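Local coordinates for alginate biosynthesis protein AlgX (Pseudomonas aeruginosa, PDB 4KNC) that takes part in O-acetylating the exopolysaccharide alginate in the periplasm and protects the polymer from degradation as it crosses that compartment, at residues V39-L53 against T88-E101. Residues are numbered along the deposited sequence; the frame is centred on the assembly and turned at random.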
loop_
_atom_site.group_PDB
_atom_site.type_symbol
_atom_site.label_atom_id
_atom_site.label_comp_id
_atom_site.label_asym_id
_atom_site.label_seq_id
_atom_site.Cartn_x
_atom_site.Cartn_y
_atom_site.Cartn_z
ATOM N N VAL A 39 23.333 4.023 -11.350
ATOM C CA VAL A 39 24.781 3.897 -11.244
ATOM C C VAL A 39 25.182 2.421 -11.228
ATOM O O VAL A 39 24.457 1.570 -10.712
ATOM C CB VAL A 39 25.372 4.633 -10.018
ATOM C CG1 VAL A 39 25.126 6.120 -10.126
ATOM C CG2 VAL A 39 24.802 4.092 -8.721
ATOM N N GLN A 40 26.336 2.142 -11.822
ATOM C CA GLN A 40 26.843 0.789 -12.006
ATOM C C GLN A 40 27.663 0.412 -10.801
ATOM O O GLN A 40 28.686 1.033 -10.520
ATOM C CB GLN A 40 27.745 0.740 -13.253
ATOM C CG GLN A 40 28.382 -0.615 -13.535
ATOM C CD GLN A 40 27.401 -1.626 -14.126
ATOM O OE1 GLN A 40 26.987 -1.518 -15.291
ATOM N NE2 GLN A 40 27.023 -2.617 -13.318
ATOM N N ALA A 41 27.226 -0.605 -10.073
ATOM C CA ALA A 41 27.986 -1.050 -8.913
ATOM C C ALA A 41 28.788 -2.301 -9.259
ATOM O O ALA A 41 29.109 -2.540 -10.423
ATOM C CB ALA A 41 27.071 -1.287 -7.735
ATOM N N GLN A 42 29.119 -3.104 -8.258
ATOM C CA GLN A 42 29.925 -4.291 -8.513
ATOM C C GLN A 42 29.123 -5.313 -9.309
ATOM O O GLN A 42 27.904 -5.418 -9.141
ATOM C CB GLN A 42 30.431 -4.890 -7.202
ATOM C CG GLN A 42 31.345 -3.966 -6.425
ATOM C CD GLN A 42 31.906 -4.622 -5.172
ATOM O OE1 GLN A 42 31.196 -4.805 -4.184
ATOM N NE2 GLN A 42 33.184 -4.986 -5.214
ATOM N N ASP A 43 29.805 -6.051 -10.181
ATOM C CA ASP A 43 29.151 -7.068 -10.993
ATOM C C ASP A 43 28.060 -6.381 -11.828
ATOM O O ASP A 43 28.283 -5.298 -12.371
ATOM C CB ASP A 43 28.602 -8.179 -10.080
ATOM C CG ASP A 43 27.992 -9.331 -10.847
ATOM O OD1 ASP A 43 28.748 -10.166 -11.390
ATOM O OD2 ASP A 43 26.745 -9.392 -10.900
ATOM N N ASP A 44 26.886 -6.990 -11.920
ATOM C CA ASP A 44 25.772 -6.396 -12.642
ATOM C C ASP A 44 24.829 -5.636 -11.690
ATOM O O ASP A 44 23.660 -5.395 -12.021
ATOM C CB ASP A 44 24.987 -7.484 -13.376
ATOM C CG ASP A 44 25.669 -7.947 -14.648
ATOM O OD1 ASP A 44 26.837 -7.561 -14.884
ATOM O OD2 ASP A 44 25.027 -8.702 -15.413
ATOM N N TRP A 45 25.321 -5.279 -10.507
ATOM C CA TRP A 45 24.523 -4.460 -9.594
ATOM C C TRP A 45 24.341 -3.042 -10.151
ATOM O O TRP A 45 25.295 -2.402 -10.596
ATOM C CB TRP A 45 25.118 -4.451 -8.177
ATOM C CG TRP A 45 24.756 -5.697 -7.419
ATOM C CD1 TRP A 45 25.365 -6.918 -7.508
ATOM C CD2 TRP A 45 23.666 -5.859 -6.503
ATOM N NE1 TRP A 45 24.733 -7.821 -6.688
ATOM C CE2 TRP A 45 23.687 -7.196 -6.060
ATOM C CE3 TRP A 45 22.683 -4.998 -6.002
ATOM C CZ2 TRP A 45 22.757 -7.698 -5.146
ATOM C CZ3 TRP A 45 21.764 -5.495 -5.090
ATOM C CH2 TRP A 45 21.810 -6.830 -4.669
ATOM N N LEU A 46 23.095 -2.588 -10.169
ATOM C CA LEU A 46 22.788 -1.193 -10.436
ATOM C C LEU A 46 22.071 -0.618 -9.209
ATOM O O LEU A 46 21.347 -1.337 -8.516
ATOM C CB LEU A 46 21.876 -1.057 -11.664
ATOM C CG LEU A 46 22.336 -1.557 -13.037
ATOM C CD1 LEU A 46 21.317 -1.137 -14.113
ATOM C CD2 LEU A 46 23.738 -1.048 -13.397
ATOM N N PHE A 47 22.273 0.667 -8.934
ATOM C CA PHE A 47 21.500 1.324 -7.889
ATOM C C PHE A 47 20.893 2.598 -8.447
ATOM O O PHE A 47 21.461 3.214 -9.341
ATOM C CB PHE A 47 22.386 1.681 -6.701
ATOM C CG PHE A 47 22.822 0.497 -5.883
ATOM C CD1 PHE A 47 23.814 -0.356 -6.345
ATOM C CD2 PHE A 47 22.241 0.242 -4.636
ATOM C CE1 PHE A 47 24.226 -1.445 -5.574
ATOM C CE2 PHE A 47 22.648 -0.839 -3.867
ATOM C CZ PHE A 47 23.641 -1.686 -4.342
ATOM N N ARG A 48 19.739 2.988 -7.916
ATOM C CA ARG A 48 19.146 4.285 -8.211
ATOM C C ARG A 48 19.555 5.260 -7.120
ATOM O O ARG A 48 19.401 4.962 -5.954
ATOM C CB ARG A 48 17.626 4.168 -8.236
ATOM C CG ARG A 48 17.121 3.065 -9.160
ATOM C CD ARG A 48 15.653 2.835 -8.910
ATOM N NE ARG A 48 15.432 2.185 -7.622
ATOM C CZ ARG A 48 14.232 1.886 -7.133
ATOM N NH1 ARG A 48 13.143 2.202 -7.813
ATOM N NH2 ARG A 48 14.118 1.274 -5.958
ATOM N N THR A 49 20.058 6.431 -7.494
ATOM C CA THR A 49 20.564 7.378 -6.510
ATOM C C THR A 49 19.453 7.932 -5.611
ATOM O O THR A 49 19.626 8.039 -4.395
ATOM C CB THR A 49 21.282 8.546 -7.204
ATOM O OG1 THR A 49 20.420 9.091 -8.209
ATOM C CG2 THR A 49 22.570 8.069 -7.879
ATOM N N THR A 50 18.310 8.273 -6.201
ATOM C CA THR A 50 17.256 8.949 -5.447
ATOM C C THR A 50 16.379 7.963 -4.677
ATOM O O THR A 50 15.807 8.310 -3.661
ATOM C CB THR A 50 16.357 9.835 -6.342
ATOM O OG1 THR A 50 15.532 9.011 -7.170
ATOM C CG2 THR A 50 17.202 10.759 -7.233
ATOM N N TYR A 51 16.263 6.735 -5.167
ATOM C CA TYR A 51 15.443 5.748 -4.481
ATOM C C TYR A 51 16.267 4.907 -3.520
ATOM O O TYR A 51 15.836 4.652 -2.404
ATOM C CB TYR A 51 14.755 4.815 -5.478
ATOM C CG TYR A 51 13.669 5.465 -6.293
ATOM C CD1 TYR A 51 13.977 6.265 -7.398
ATOM C CD2 TYR A 51 12.331 5.289 -5.959
ATOM C CE1 TYR A 51 12.972 6.855 -8.151
ATOM C CE2 TYR A 51 11.323 5.880 -6.691
ATOM C CZ TYR A 51 11.642 6.659 -7.791
ATOM O OH TYR A 51 10.626 7.237 -8.524
ATOM N N ASP A 52 17.436 4.455 -3.966
ATOM C CA ASP A 52 18.188 3.440 -3.228
ATOM C C ASP A 52 19.217 4.046 -2.307
ATOM O O ASP A 52 19.540 3.470 -1.263
ATOM C CB ASP A 52 18.902 2.476 -4.176
ATOM C CG ASP A 52 17.951 1.757 -5.098
ATOM O OD1 ASP A 52 16.743 1.625 -4.771
ATOM O OD2 ASP A 52 18.430 1.302 -6.146
ATOM N N LEU A 53 19.740 5.198 -2.703
ATOM C CA LEU A 53 20.843 5.819 -1.971
ATOM C C LEU A 53 20.383 7.069 -1.252
ATOM O O LEU A 53 21.188 7.948 -0.923
ATOM C CB LEU A 53 21.998 6.156 -2.916
ATOM C CG LEU A 53 22.609 4.958 -3.648
ATOM C CD1 LEU A 53 23.761 5.383 -4.549
ATOM C CD2 LEU A 53 23.068 3.908 -2.636
ATOM N N THR A 88 15.758 0.365 2.170
ATOM C CA THR A 88 16.291 0.620 0.830
ATOM C C THR A 88 17.346 -0.404 0.413
ATOM O O THR A 88 17.928 -1.109 1.244
ATOM C CB THR A 88 16.828 2.057 0.688
ATOM O OG1 THR A 88 17.808 2.317 1.704
ATOM C CG2 THR A 88 15.677 3.074 0.819
ATOM N N ARG A 89 17.567 -0.501 -0.888
ATOM C CA ARG A 89 18.595 -1.372 -1.424
ATOM C C ARG A 89 19.951 -0.872 -0.956
ATOM O O ARG A 89 20.873 -1.650 -0.761
ATOM C CB ARG A 89 18.516 -1.407 -2.962
ATOM C CG ARG A 89 17.158 -1.912 -3.470
ATOM C CD ARG A 89 17.013 -1.822 -4.998
ATOM N NE ARG A 89 17.785 -2.846 -5.710
ATOM C CZ ARG A 89 18.971 -2.633 -6.279
ATOM N NH1 ARG A 89 19.538 -1.428 -6.217
ATOM N NH2 ARG A 89 19.585 -3.626 -6.918
ATOM N N GLY A 90 20.069 0.437 -0.773
ATOM C CA GLY A 90 21.319 1.009 -0.307
ATOM C C GLY A 90 21.615 0.611 1.139
ATOM O O GLY A 90 22.755 0.258 1.462
ATOM N N LEU A 91 20.598 0.649 2.006
ATOM C CA LEU A 91 20.802 0.282 3.407
ATOM C C LEU A 91 21.139 -1.188 3.549
ATOM O O LEU A 91 21.961 -1.559 4.379
ATOM C CB LEU A 91 19.580 0.613 4.265
ATOM C CG LEU A 91 19.377 2.101 4.550
ATOM C CD1 LEU A 91 17.948 2.353 5.016
ATOM C CD2 LEU A 91 20.382 2.610 5.580
ATOM N N VAL A 92 20.519 -2.041 2.748
ATOM C CA VAL A 92 20.744 -3.471 2.950
ATOM C C VAL A 92 21.967 -3.968 2.186
ATOM O O VAL A 92 22.825 -4.687 2.725
ATOM C CB VAL A 92 19.512 -4.303 2.561
ATOM C CG1 VAL A 92 19.824 -5.777 2.672
ATOM C CG2 VAL A 92 18.321 -3.953 3.454
ATOM N N ASN A 93 22.048 -3.578 0.922
ATOM C CA ASN A 93 23.101 -4.064 0.048
ATOM C C ASN A 93 24.173 -3.016 -0.240
ATOM O O ASN A 93 24.781 -3.020 -1.314
ATOM C CB ASN A 93 22.506 -4.615 -1.245
ATOM C CG ASN A 93 21.838 -5.968 -1.044
ATOM O OD1 ASN A 93 20.621 -6.114 -1.237
ATOM N ND2 ASN A 93 22.636 -6.972 -0.663
ATOM N N ARG A 94 24.380 -2.118 0.724
ATOM C CA ARG A 94 25.534 -1.217 0.726
ATOM C C ARG A 94 26.815 -1.831 0.131
ATOM O O ARG A 94 27.446 -1.228 -0.733
ATOM C CB ARG A 94 25.828 -0.738 2.150
ATOM C CG ARG A 94 26.957 0.280 2.235
ATOM C CD ARG A 94 27.394 0.524 3.669
ATOM N NE ARG A 94 28.225 1.719 3.770
ATOM C CZ ARG A 94 28.847 2.102 4.878
ATOM N NH1 ARG A 94 28.733 1.377 5.980
ATOM N NH2 ARG A 94 29.581 3.206 4.883
ATOM N N GLU A 95 27.184 -3.029 0.580
ATOM C CA GLU A 95 28.481 -3.613 0.204
ATOM C C GLU A 95 28.637 -3.947 -1.281
ATOM O O GLU A 95 29.748 -4.203 -1.741
ATOM C CB GLU A 95 28.827 -4.839 1.066
ATOM C CG GLU A 95 29.042 -4.521 2.565
ATOM C CD GLU A 95 30.003 -3.350 2.815
ATOM O OE1 GLU A 95 31.033 -3.247 2.125
ATOM O OE2 GLU A 95 29.736 -2.521 3.712
ATOM N N LYS A 96 27.538 -3.943 -2.030
ATOM C CA LYS A 96 27.614 -4.203 -3.470
ATOM C C LYS A 96 28.027 -2.955 -4.257
ATOM O O LYS A 96 28.305 -3.023 -5.458
ATOM C CB LYS A 96 26.281 -4.744 -3.981
ATOM C CG LYS A 96 25.791 -5.989 -3.230
ATOM C CD LYS A 96 26.665 -7.198 -3.515
ATOM C CE LYS A 96 26.039 -8.465 -2.942
ATOM N NZ LYS A 96 26.844 -9.682 -3.245
ATOM N N LEU A 97 28.068 -1.815 -3.574
ATOM C CA LEU A 97 28.492 -0.553 -4.179
ATOM C C LEU A 97 29.964 -0.561 -4.595
ATOM O O LEU A 97 30.775 -1.291 -4.030
ATOM C CB LEU A 97 28.249 0.599 -3.198
ATOM C CG LEU A 97 26.759 0.872 -2.968
ATOM C CD1 LEU A 97 26.570 1.925 -1.920
ATOM C CD2 LEU A 97 26.088 1.285 -4.290
ATOM N N SER A 98 30.301 0.263 -5.582
ATOM C CA SER A 98 31.694 0.508 -5.919
ATOM C C SER A 98 32.316 1.313 -4.780
ATOM O O SER A 98 31.598 1.960 -3.997
ATOM C CB SER A 98 31.791 1.278 -7.240
ATOM O OG SER A 98 31.613 2.659 -7.016
ATOM N N PRO A 99 33.651 1.259 -4.655
ATOM C CA PRO A 99 34.270 1.953 -3.523
ATOM C C PRO A 99 34.007 3.455 -3.569
ATOM O O PRO A 99 33.757 4.070 -2.532
ATOM C CB PRO A 99 35.758 1.631 -3.687
ATOM C CG PRO A 99 35.772 0.325 -4.432
ATOM C CD PRO A 99 34.625 0.445 -5.404
ATOM N N ALA A 100 34.035 4.024 -4.767
ATOM C CA ALA A 100 33.625 5.408 -4.973
ATOM C C ALA A 100 32.201 5.670 -4.470
ATOM O O ALA A 100 31.976 6.573 -3.663
ATOM C CB ALA A 100 33.754 5.783 -6.460
ATOM N N GLU A 101 31.245 4.878 -4.943
ATOM C CA GLU A 101 29.844 5.027 -4.545
ATOM C C GLU A 101 29.614 4.785 -3.059
ATOM O O GLU A 101 28.845 5.504 -2.404
ATOM C CB GLU A 101 28.969 4.081 -5.356
ATOM C CG GLU A 101 28.958 4.407 -6.813
ATOM C CD GLU A 101 28.654 3.203 -7.664
ATOM O OE1 GLU A 101 28.751 3.324 -8.898
ATOM O OE2 GLU A 101 28.321 2.136 -7.110
HETATM O O HOH W 1 26.137 -10.689 -6.287
HETATM O O HOH W 2 15.499 1.182 -2.320
HETATM O O HOH W 3 19.254 4.465 1.339
#
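R89, in the first turn of helix 89-93, reaches across to L46 and D52, in the β-hairpin of strands 38-40 and 46-48 and residues 49-53 after it. Its CB and CG run beside the D52 carboxylate, and CD lies 3.5 Å from D52 OD1. A bend at chi3 (74°) then turns the guanidinium toward L46 O and the rings of F47 and W45. There NH1 donates to L46 O and, in a salt bridge of 2.9 Å, to D52 OD2, which it meets from above the carboxylate plane. The guanidinium lies over one face of F47 in a cation-pi contact, NH1 toward the ring's rim, while NH2 comes near W45 CZ3, bonds weakly to L46 O and donates to F145 O. Arginine suits this place because its flat, many-toothed cation serves carbonyls, a carboxylate and a ring together.

D52 is a matching hub: R48 grips it side-on through NE and NH2, and R48 N approaches OD2 from the face opposite R89 NH1.

On the other face of F47 sits L97 CD2, 3.5 Å from the ring centroid; a flat phenyl can offer one face to a cation and one to a methyl. K96 suits W45, its aliphatic CG covering the six-membered ring while NZ shares a water with W45 NE1. Nearby, Q42 N donates an almost straight bond (164°) to K96 O.

Two buried arginines around one carboxylate probably keep D52 ionised. R89 lies about 6 Å, side chain to side chain, from D148, an inferred active-site residue, so the network sits beside the probable catalytic centre without touching that residue.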